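Local coordinates for BH0493 protein (Bacillus halodurans C-125, PDB 2QEE), which binds zinc and is probably a metal-dependent hydrolase of the amidohydrolase type, its substrate unknown, at residues F167-E179 against W213-L226. Numbering follows the deposited sequence. Where two conformers were deposited one is given.
Sequences FHAALRLDPLLNE and WIERMDPVYMAVSL
Leu-171 and Arg-172 pair in parallel with Met-222 and Ala-223 through backbone hydrogen bonds. Leu-171 N donates to Tyr-221 O, and Leu-171 O accepts from Ala-223 N at 2.8 Å. Leu-173 N then reaches Ala-223 O, and Val-220 N binds Ala-169 O. One water bridges Ala-169 N and Asp-218 O.

Side-chain polar bonds continue the pairing past the strand 171-172. Asp-174 OD2 takes the hydroxyl of Ser-225, OG to OD2 2.5 Å, nearly in line with its C-O bond. Ser-225 N meets the same oxygen at 3.3 Å from the syn side, tilted 35° out of the carboxylate plane. The Asp-174 carboxylate lies over the rim of one face of the Arg-172 guanidinium. No N-H points at it, so this is attraction of charges, while Arg-172 NH1 forms a salt bridge with Asp-147. Asn-178 ND2 donates to Ser-225 O at 2.9 Å, within 9° of its amide plane. Replacing Asp-174 with an alanine would probably leave Ser-225 OG and N without this acceptor and Arg-172 without one of its two carboxylate neighbours.

Apolar packing fills the face bearing Leu-171 and Met-222. With CG anti to the backbone N (chi1 179°), Leu-171 sends CD1 to Met-217 SD, 3.9 Å away, and to Trp-213 CB. Its CD2 lies alongside Met-222 CG. Leu-173 CD1 touches Met-222 CB, and Leu-177 CD2 presses on Val-224 CB. Ala-170 CB sits over one face of the Tyr-221 ring, toward its rim, in a CH-pi contact. Tyr-221 OH hydrogen-bonds Met-27 O, and its side chain touches the zinc ligand His-28.

Strands 171-172 and 222-226 belong to a beta-alpha-beta unit whose helices lie mostly between the segments, consistent with an amidohydrolase barrel. Apolar groups pack toward helix 200-217; the polar cluster sits at the strands' C-terminal ends, the Ser-225 side chain about 7 Å from the zinc ion.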
ATOM      1  N   PHE C 167       4.425  35.501   7.754  1.00 18.13           N
ATOM      2  CA  PHE C 167       4.575  34.392   8.725  1.00 17.74           C
ATOM      3  C   PHE C 167       3.404  34.377   9.661  1.00 20.62           C
ATOM      4  O   PHE C 167       2.992  35.415  10.231  1.00 22.43           O
ATOM      5  CB  PHE C 167       5.886  34.512   9.522  1.00 18.93           C
ATOM      6  CG  PHE C 167       7.110  34.273   8.708  1.00 17.80           C
ATOM      7  CD1 PHE C 167       7.765  33.025   8.788  1.00 18.55           C
ATOM      8  CD2 PHE C 167       7.627  35.258   7.880  1.00 17.32           C
ATOM      9  CE1 PHE C 167       8.893  32.751   8.044  1.00 16.98           C
ATOM     10  CE2 PHE C 167       8.784  35.035   7.124  1.00 15.53           C
ATOM     11  CZ  PHE C 167       9.415  33.757   7.154  1.00 18.58           C
ATOM     12  N   HIS C 168       2.822  33.205   9.809  1.00 17.92           N
ATOM     13  CA  HIS C 168       1.635  33.059  10.587  1.00 16.56           C
ATOM     14  C   HIS C 168       1.884  32.094  11.731  1.00 19.54           C
ATOM     15  O   HIS C 168       2.638  31.150  11.598  1.00 19.27           O
ATOM     16  CB  HIS C 168       0.441  32.577   9.755  1.00 16.49           C
ATOM     17  CG  HIS C 168       0.230  33.394   8.510  1.00 21.26           C
ATOM     18  ND1 HIS C 168      -0.672  34.441   8.451  1.00 19.98           N
ATOM     19  CD2 HIS C 168       0.845  33.359   7.305  1.00 21.27           C
ATOM     20  CE1 HIS C 168      -0.631  34.985   7.241  1.00 19.62           C
ATOM     21  NE2 HIS C 168       0.293  34.356   6.530  1.00 18.39           N
ATOM     22  N   ALA C 169       1.261  32.362  12.868  1.00 19.66           N
ATOM     23  CA  ALA C 169       1.448  31.504  14.064  1.00 19.03           C
ATOM     24  C   ALA C 169       0.574  30.269  14.062  1.00 16.43           C
ATOM     25  O   ALA C 169      -0.586  30.291  13.621  1.00 17.84           O
ATOM     26  CB  ALA C 169       1.151  32.317  15.366  1.00 21.17           C
ATOM     27  N   ALA C 170       1.090  29.203  14.684  1.00 16.50           N
ATOM     28  CA  ALA C 170       0.251  28.075  15.035  1.00 16.54           C
ATOM     29  C   ALA C 170       0.690  27.587  16.418  1.00 15.44           C
ATOM     30  O   ALA C 170       1.883  27.467  16.642  1.00 16.76           O
ATOM     31  CB  ALA C 170       0.397  26.902  14.007  1.00 18.39           C
ATOM     32  N   LEU C 171      -0.271  27.356  17.290  1.00 17.85           N
ATOM     33  CA  LEU C 171      -0.016  27.109  18.730  1.00 17.61           C
ATOM     34  C   LEU C 171       0.249  25.607  18.895  1.00 18.08           C
ATOM     35  O   LEU C 171      -0.699  24.836  18.784  1.00 18.68           O
ATOM     36  CB  LEU C 171      -1.241  27.550  19.564  1.00 17.41           C
ATOM     37  CG  LEU C 171      -1.206  27.370  21.090  1.00 18.85           C
ATOM     38  CD1 LEU C 171       0.114  27.957  21.664  1.00 22.73           C
ATOM     39  CD2 LEU C 171      -2.450  28.011  21.704  1.00 19.59           C
ATOM     40  N   ARG C 172       1.510  25.252  19.149  1.00 19.23           N
ATOM     41  CA  ARG C 172       1.937  23.851  19.331  0.50 20.08           C
ATOM     42  C   ARG C 172       1.707  23.465  20.787  1.00 20.47           C
ATOM     43  O   ARG C 172       2.213  24.141  21.695  1.00 20.29           O
ATOM     44  CB  ARG C 172       3.410  23.687  18.926  0.50 19.20           C
ATOM     45  CG  ARG C 172       3.961  22.269  19.141  0.50 23.78           C
ATOM     46  CD  ARG C 172       5.466  22.206  19.107  0.50 20.69           C
ATOM     47  NE  ARG C 172       5.907  20.809  19.063  0.50 22.72           N
ATOM     48  CZ  ARG C 172       6.236  20.118  20.146  0.50 27.60           C
ATOM     49  NH1 ARG C 172       6.179  20.716  21.321  0.50 17.49           N
ATOM     50  NH2 ARG C 172       6.622  18.842  20.054  0.50 18.98           N
ATOM     51  N   LEU C 173       0.976  22.375  21.006  1.00 17.84           N
ATOM     52  CA  LEU C 173       0.559  22.016  22.380  1.00 17.53           C
ATOM     53  C   LEU C 173       1.055  20.668  22.928  1.00 16.21           C
ATOM     54  O   LEU C 173       0.570  20.255  23.986  1.00 17.91           O
ATOM     55  CB  LEU C 173      -0.950  22.118  22.502  1.00 16.81           C
ATOM     56  CG  LEU C 173      -1.572  23.531  22.348  1.00 20.66           C
ATOM     57  CD1 LEU C 173      -3.068  23.444  22.327  1.00 20.03           C
ATOM     58  CD2 LEU C 173      -1.019  24.471  23.440  1.00 19.96           C
ATOM     59  N   ASP C 174       2.044  20.036  22.285  1.00 17.45           N
ATOM     60  CA  ASP C 174       2.524  18.702  22.684  1.00 16.95           C
ATOM     61  C   ASP C 174       2.821  18.619  24.221  1.00 19.40           C
ATOM     62  O   ASP C 174       2.332  17.707  24.880  1.00 18.51           O
ATOM     63  CB  ASP C 174       3.742  18.281  21.853  1.00 21.01           C
ATOM     64  CG  ASP C 174       3.367  18.091  20.375  1.00 30.50           C
ATOM     65  OD1 ASP C 174       2.530  18.836  19.900  1.00 22.71           O
ATOM     66  OD2 ASP C 174       3.880  17.193  19.722  1.00 29.92           O
ATOM     67  N   PRO C 175       3.594  19.577  24.762  1.00 21.40           N
ATOM     68  CA  PRO C 175       3.994  19.446  26.182  1.00 22.52           C
ATOM     69  C   PRO C 175       2.799  19.464  27.098  1.00 21.39           C
ATOM     70  O   PRO C 175       2.779  18.723  28.114  1.00 23.58           O
ATOM     71  CB  PRO C 175       4.885  20.672  26.404  1.00 23.93           C
ATOM     72  CG  PRO C 175       5.490  20.952  24.990  1.00 19.10           C
ATOM     73  CD  PRO C 175       4.222  20.761  24.135  1.00 21.00           C
ATOM     74  N   LEU C 176       1.807  20.281  26.772  1.00 18.50           N
ATOM     75  CA  LEU C 176       0.562  20.304  27.520  1.00 17.43           C
ATOM     76  C   LEU C 176      -0.294  19.049  27.404  1.00 19.94           C
ATOM     77  O   LEU C 176      -0.759  18.516  28.395  1.00 19.30           O
ATOM     78  CB  LEU C 176      -0.264  21.539  27.183  1.00 18.92           C
ATOM     79  CG  LEU C 176      -1.646  21.634  27.822  1.00 19.65           C
ATOM     80  CD1 LEU C 176      -1.424  22.028  29.321  1.00 22.50           C
ATOM     81  CD2 LEU C 176      -2.529  22.713  27.148  1.00 18.17           C
ATOM     82  N   LEU C 177      -0.535  18.597  26.182  1.00 19.22           N
ATOM     83  CA  LEU C 177      -1.399  17.436  26.034  1.00 20.54           C
ATOM     84  C   LEU C 177      -0.715  16.112  26.365  1.00 19.52           C
ATOM     85  O   LEU C 177      -1.375  15.235  26.894  1.00 20.81           O
ATOM     86  CB  LEU C 177      -1.966  17.365  24.589  1.00 21.63           C
ATOM     87  CG  LEU C 177      -3.170  18.252  24.271  1.00 27.92           C
ATOM     88  CD1 LEU C 177      -2.991  19.607  24.815  1.00 25.66           C
ATOM     89  CD2 LEU C 177      -3.363  18.356  22.760  1.00 22.18           C
ATOM     90  N   ASN C 178       0.566  15.981  25.996  1.00 20.65           N
ATOM     91  CA  ASN C 178       1.290  14.702  26.033  1.00 20.98           C
ATOM     92  C   ASN C 178       2.136  14.546  27.288  1.00 23.51           C
ATOM     93  O   ASN C 178       2.506  13.423  27.631  1.00 26.02           O
ATOM     94  CB  ASN C 178       2.225  14.561  24.836  1.00 22.94           C
ATOM     95  CG  ASN C 178       1.454  14.459  23.523  1.00 16.17           C
ATOM     96  OD1 ASN C 178       0.241  14.225  23.545  1.00 21.23           O
ATOM     97  ND2 ASN C 178       2.141  14.724  22.400  1.00 19.87           N
ATOM     98  N   GLU C 179       2.471  15.657  27.935  1.00 23.01           N
ATOM     99  CA  GLU C 179       3.380  15.615  29.112  1.00 22.37           C
ATOM    100  C   GLU C 179       2.823  16.410  30.289  1.00 22.92           C
ATOM    101  O   GLU C 179       3.598  17.075  31.023  1.00 24.37           O
ATOM    102  CB  GLU C 179       4.748  16.141  28.710  1.00 25.02           C
ATOM    103  CG  GLU C 179       5.462  15.211  27.753  1.00 35.69           C
ATOM    104  CD  GLU C 179       6.709  15.825  27.227  1.00 42.76           C
ATOM    105  OE1 GLU C 179       7.799  15.336  27.615  1.00 49.00           O
ATOM    106  OE2 GLU C 179       6.605  16.802  26.451  1.00 45.05           O
ATOM    107  N   TRP C 213      -2.662  32.437  25.150  1.00 23.38           N
ATOM    108  CA  TRP C 213      -1.716  32.268  24.036  1.00 20.83           C
ATOM    109  C   TRP C 213      -2.389  32.511  22.677  1.00 20.75           C
ATOM    110  O   TRP C 213      -1.758  33.025  21.775  1.00 22.18           O
ATOM    111  CB  TRP C 213      -1.047  30.896  24.111  1.00 20.19           C
ATOM    112  CG  TRP C 213       0.076  31.003  25.072  1.00 21.27           C
ATOM    113  CD1 TRP C 213       0.114  30.527  26.359  1.00 23.69           C
ATOM    114  CD2 TRP C 213       1.294  31.714  24.858  1.00 20.63           C
ATOM    115  NE1 TRP C 213       1.321  30.890  26.945  1.00 24.15           N
ATOM    116  CE2 TRP C 213       2.054  31.619  26.037  1.00 24.90           C
ATOM    117  CE3 TRP C 213       1.818  32.429  23.776  1.00 23.77           C
ATOM    118  CZ2 TRP C 213       3.329  32.192  26.148  1.00 26.49           C
ATOM    119  CZ3 TRP C 213       3.082  32.991  23.881  1.00 25.08           C
ATOM    120  CH2 TRP C 213       3.826  32.869  25.061  1.00 29.24           C
ATOM    121  N   ILE C 214      -3.662  32.197  22.586  1.00 20.52           N
ATOM    122  CA  ILE C 214      -4.465  32.525  21.407  1.00 22.50           C
ATOM    123  C   ILE C 214      -4.464  34.029  21.210  1.00 24.61           C
ATOM    124  O   ILE C 214      -4.194  34.497  20.127  1.00 22.65           O
ATOM    125  CB  ILE C 214      -5.892  31.983  21.513  1.00 21.21           C
ATOM    126  CG1 ILE C 214      -5.900  30.436  21.311  1.00 19.55           C
ATOM    127  CG2 ILE C 214      -6.811  32.674  20.430  1.00 22.41           C
ATOM    128  CD1 ILE C 214      -7.171  29.781  21.697  1.00 20.87           C
ATOM    129  N   GLU C 215      -4.721  34.781  22.275  1.00 26.65           N
ATOM    130  CA  GLU C 215      -4.763  36.237  22.206  0.50 27.36           C
ATOM    131  C   GLU C 215      -3.409  36.784  21.759  1.00 26.29           C
ATOM    132  O   GLU C 215      -3.312  37.639  20.885  1.00 27.47           O
ATOM    133  CB  GLU C 215      -5.127  36.778  23.591  0.50 28.11           C
ATOM    134  CG  GLU C 215      -4.921  38.263  23.785  0.50 42.36           C
ATOM    135  CD  GLU C 215      -5.439  38.730  25.130  0.50 28.95           C
ATOM    136  OE1 GLU C 215      -5.584  37.893  26.061  0.50 42.03           O
ATOM    137  OE2 GLU C 215      -5.716  39.949  25.250  0.50 45.57           O
ATOM    138  N   ARG C 216      -2.358  36.270  22.363  1.00 24.66           N
ATOM    139  CA  ARG C 216      -1.016  36.686  22.054  1.00 24.67           C
ATOM    140  C   ARG C 216      -0.546  36.379  20.601  1.00 25.65           C
ATOM    141  O   ARG C 216       0.078  37.229  19.927  1.00 24.16           O
ATOM    142  CB  ARG C 216      -0.063  36.050  23.053  1.00 27.13           C
ATOM    143  CG  ARG C 216       1.302  36.663  23.080  1.00 36.22           C
ATOM    144  CD  ARG C 216       2.073  36.210  24.353  1.00 46.46           C
ATOM    145  NE  ARG C 216       1.555  36.755  25.631  1.00 48.82           N
ATOM    146  CZ  ARG C 216       1.071  36.022  26.636  1.00 45.42           C
ATOM    147  NH1 ARG C 216       1.021  34.702  26.560  1.00 52.03           N
ATOM    148  NH2 ARG C 216       0.643  36.611  27.740  1.00 56.74           N
ATOM    149  N   MET C 217      -0.804  35.152  20.145  1.00 23.96           N
ATOM    150  CA  MET C 217      -0.196  34.663  18.901  1.00 23.17           C
ATOM    151  C   MET C 217      -1.091  34.823  17.685  1.00 21.25           C
ATOM    152  O   MET C 217      -0.586  34.788  16.542  1.00 22.47           O
ATOM    153  CB  MET C 217       0.108  33.175  19.048  1.00 22.68           C
ATOM    154  CG  MET C 217       1.320  32.840  19.863  1.00 25.46           C
ATOM    155  SD  MET C 217       1.569  31.043  19.816  1.00 24.71           S
ATOM    156  CE  MET C 217       3.073  30.929  20.776  1.00 20.21           C
ATOM    157  N   ASP C 218      -2.393  34.918  17.928  1.00 19.61           N
ATOM    158  CA  ASP C 218      -3.412  34.871  16.895  1.00 21.58           C
ATOM    159  C   ASP C 218      -3.212  33.648  15.964  1.00 21.85           C
ATOM    160  O   ASP C 218      -3.211  33.784  14.751  1.00 21.60           O
ATOM    161  CB  ASP C 218      -3.432  36.145  16.061  1.00 23.34           C
ATOM    162  CG  ASP C 218      -4.646  36.209  15.150  1.00 26.62           C
ATOM    163  OD1 ASP C 218      -5.673  35.513  15.409  1.00 27.63           O
ATOM    164  OD2 ASP C 218      -4.580  36.949  14.146  1.00 30.57           O
ATOM    165  N   PRO C 219      -3.159  32.449  16.541  1.00 21.14           N
ATOM    166  CA  PRO C 219      -2.759  31.279  15.738  1.00 18.47           C
ATOM    167  C   PRO C 219      -3.859  30.935  14.739  1.00 18.30           C
ATOM    168  O   PRO C 219      -5.060  31.113  15.023  1.00 18.80           O
ATOM    169  CB  PRO C 219      -2.633  30.171  16.817  1.00 18.05           C
ATOM    170  CG  PRO C 219      -3.688  30.539  17.837  1.00 17.45           C
ATOM    171  CD  PRO C 219      -3.560  32.066  17.909  1.00 20.94           C
ATOM    172  N   VAL C 220      -3.463  30.392  13.579  1.00 17.32           N
ATOM    173  CA  VAL C 220      -4.408  29.860  12.613  1.00 18.77           C
ATOM    174  C   VAL C 220      -4.983  28.503  12.992  1.00 17.53           C
ATOM    175  O   VAL C 220      -6.048  28.119  12.525  1.00 18.74           O
ATOM    176  CB  VAL C 220      -3.767  29.869  11.169  1.00 18.62           C
ATOM    177  CG1 VAL C 220      -3.493  31.328  10.764  1.00 21.74           C
ATOM    178  CG2 VAL C 220      -2.529  29.095  11.140  1.00 17.64           C
ATOM    179  N   TYR C 221      -4.259  27.754  13.822  1.00 16.64           N
ATOM    180  CA  TYR C 221      -4.766  26.515  14.401  1.00 17.48           C
ATOM    181  C   TYR C 221      -3.919  26.193  15.633  1.00 17.64           C
ATOM    182  O   TYR C 221      -2.834  26.793  15.820  1.00 15.99           O
ATOM    183  CB  TYR C 221      -4.782  25.326  13.366  1.00 16.04           C
ATOM    184  CG  TYR C 221      -3.458  25.017  12.690  1.00 17.02           C
ATOM    185  CD1 TYR C 221      -2.474  24.270  13.368  1.00 16.00           C
ATOM    186  CD2 TYR C 221      -3.202  25.398  11.335  1.00 16.44           C
ATOM    187  CE1 TYR C 221      -1.199  23.964  12.779  1.00 14.33           C
ATOM    188  CE2 TYR C 221      -1.960  25.086  10.717  1.00 12.94           C
ATOM    189  CZ  TYR C 221      -0.960  24.373  11.449  1.00 12.86           C
ATOM    190  OH  TYR C 221       0.233  24.041  10.838  1.00 15.81           O
ATOM    191  N   MET C 222      -4.427  25.295  16.457  1.00 17.81           N
ATOM    192  CA  MET C 222      -3.687  24.660  17.559  1.00 19.10           C
ATOM    193  C   MET C 222      -3.308  23.242  17.115  1.00 18.76           C
ATOM    194  O   MET C 222      -4.129  22.562  16.484  1.00 19.49           O
ATOM    195  CB  MET C 222      -4.607  24.545  18.777  1.00 17.14           C
ATOM    196  CG  MET C 222      -4.927  25.961  19.375  1.00 25.13           C
ATOM    197  SD  MET C 222      -5.982  25.847  20.867  1.00 24.90           S
ATOM    198  CE  MET C 222      -7.630  25.651  20.160  1.00 30.26           C
ATOM    199  N   ALA C 223      -2.114  22.784  17.462  1.00 17.47           N
ATOM    200  CA  ALA C 223      -1.644  21.513  16.885  1.00 16.94           C
ATOM    201  C   ALA C 223      -1.057  20.609  17.953  1.00 17.92           C
ATOM    202  O   ALA C 223      -0.486  21.096  18.962  1.00 17.72           O
ATOM    203  CB  ALA C 223      -0.589  21.795  15.875  1.00 16.60           C
ATOM    204  N   VAL C 224      -1.053  19.309  17.646  1.00 15.08           N
ATOM    205  CA  VAL C 224      -0.359  18.317  18.499  1.00 16.45           C
ATOM    206  C   VAL C 224       0.061  17.154  17.612  1.00 17.54           C
ATOM    207  O   VAL C 224      -0.593  16.930  16.576  1.00 18.29           O
ATOM    208  CB  VAL C 224      -1.264  17.863  19.643  1.00 17.30           C
ATOM    209  CG1 VAL C 224      -2.525  17.071  19.133  1.00 14.77           C
ATOM    210  CG2 VAL C 224      -0.462  17.016  20.663  1.00 18.76           C
ATOM    211  N   SER C 225       1.177  16.520  17.973  1.00 17.92           N
ATOM    212  CA  SER C 225       1.581  15.252  17.367  0.50 16.79           C
ATOM    213  C   SER C 225       1.296  14.139  18.349  1.00 17.61           C
ATOM    214  O   SER C 225       1.481  14.297  19.595  1.00 18.32           O
ATOM    215  CB  SER C 225       3.046  15.246  16.931  0.50 17.20           C
ATOM    216  OG  SER C 225       3.933  15.297  18.036  0.50 17.32           O
ATOM    217  N   LEU C 226       0.872  13.006  17.806  1.00 15.13           N
ATOM    218  CA  LEU C 226       0.227  11.967  18.605  1.00 13.76           C
ATOM    219  C   LEU C 226       0.722  10.584  18.174  1.00 15.10           C
ATOM    220  O   LEU C 226       1.121  10.393  17.015  1.00 16.35           O
ATOM    221  CB  LEU C 226      -1.269  12.046  18.425  1.00 15.34           C
ATOM    222  CG  LEU C 226      -1.952  13.345  18.820  1.00 17.89           C
ATOM    223  CD1 LEU C 226      -3.340  13.238  18.245  1.00 15.89           C
ATOM    224  CD2 LEU C 226      -2.003  13.370  20.386  1.00 19.26           C
TER
HETATM  225  O   HOH W   1      -1.086  34.203  13.067  1.00 26.99           O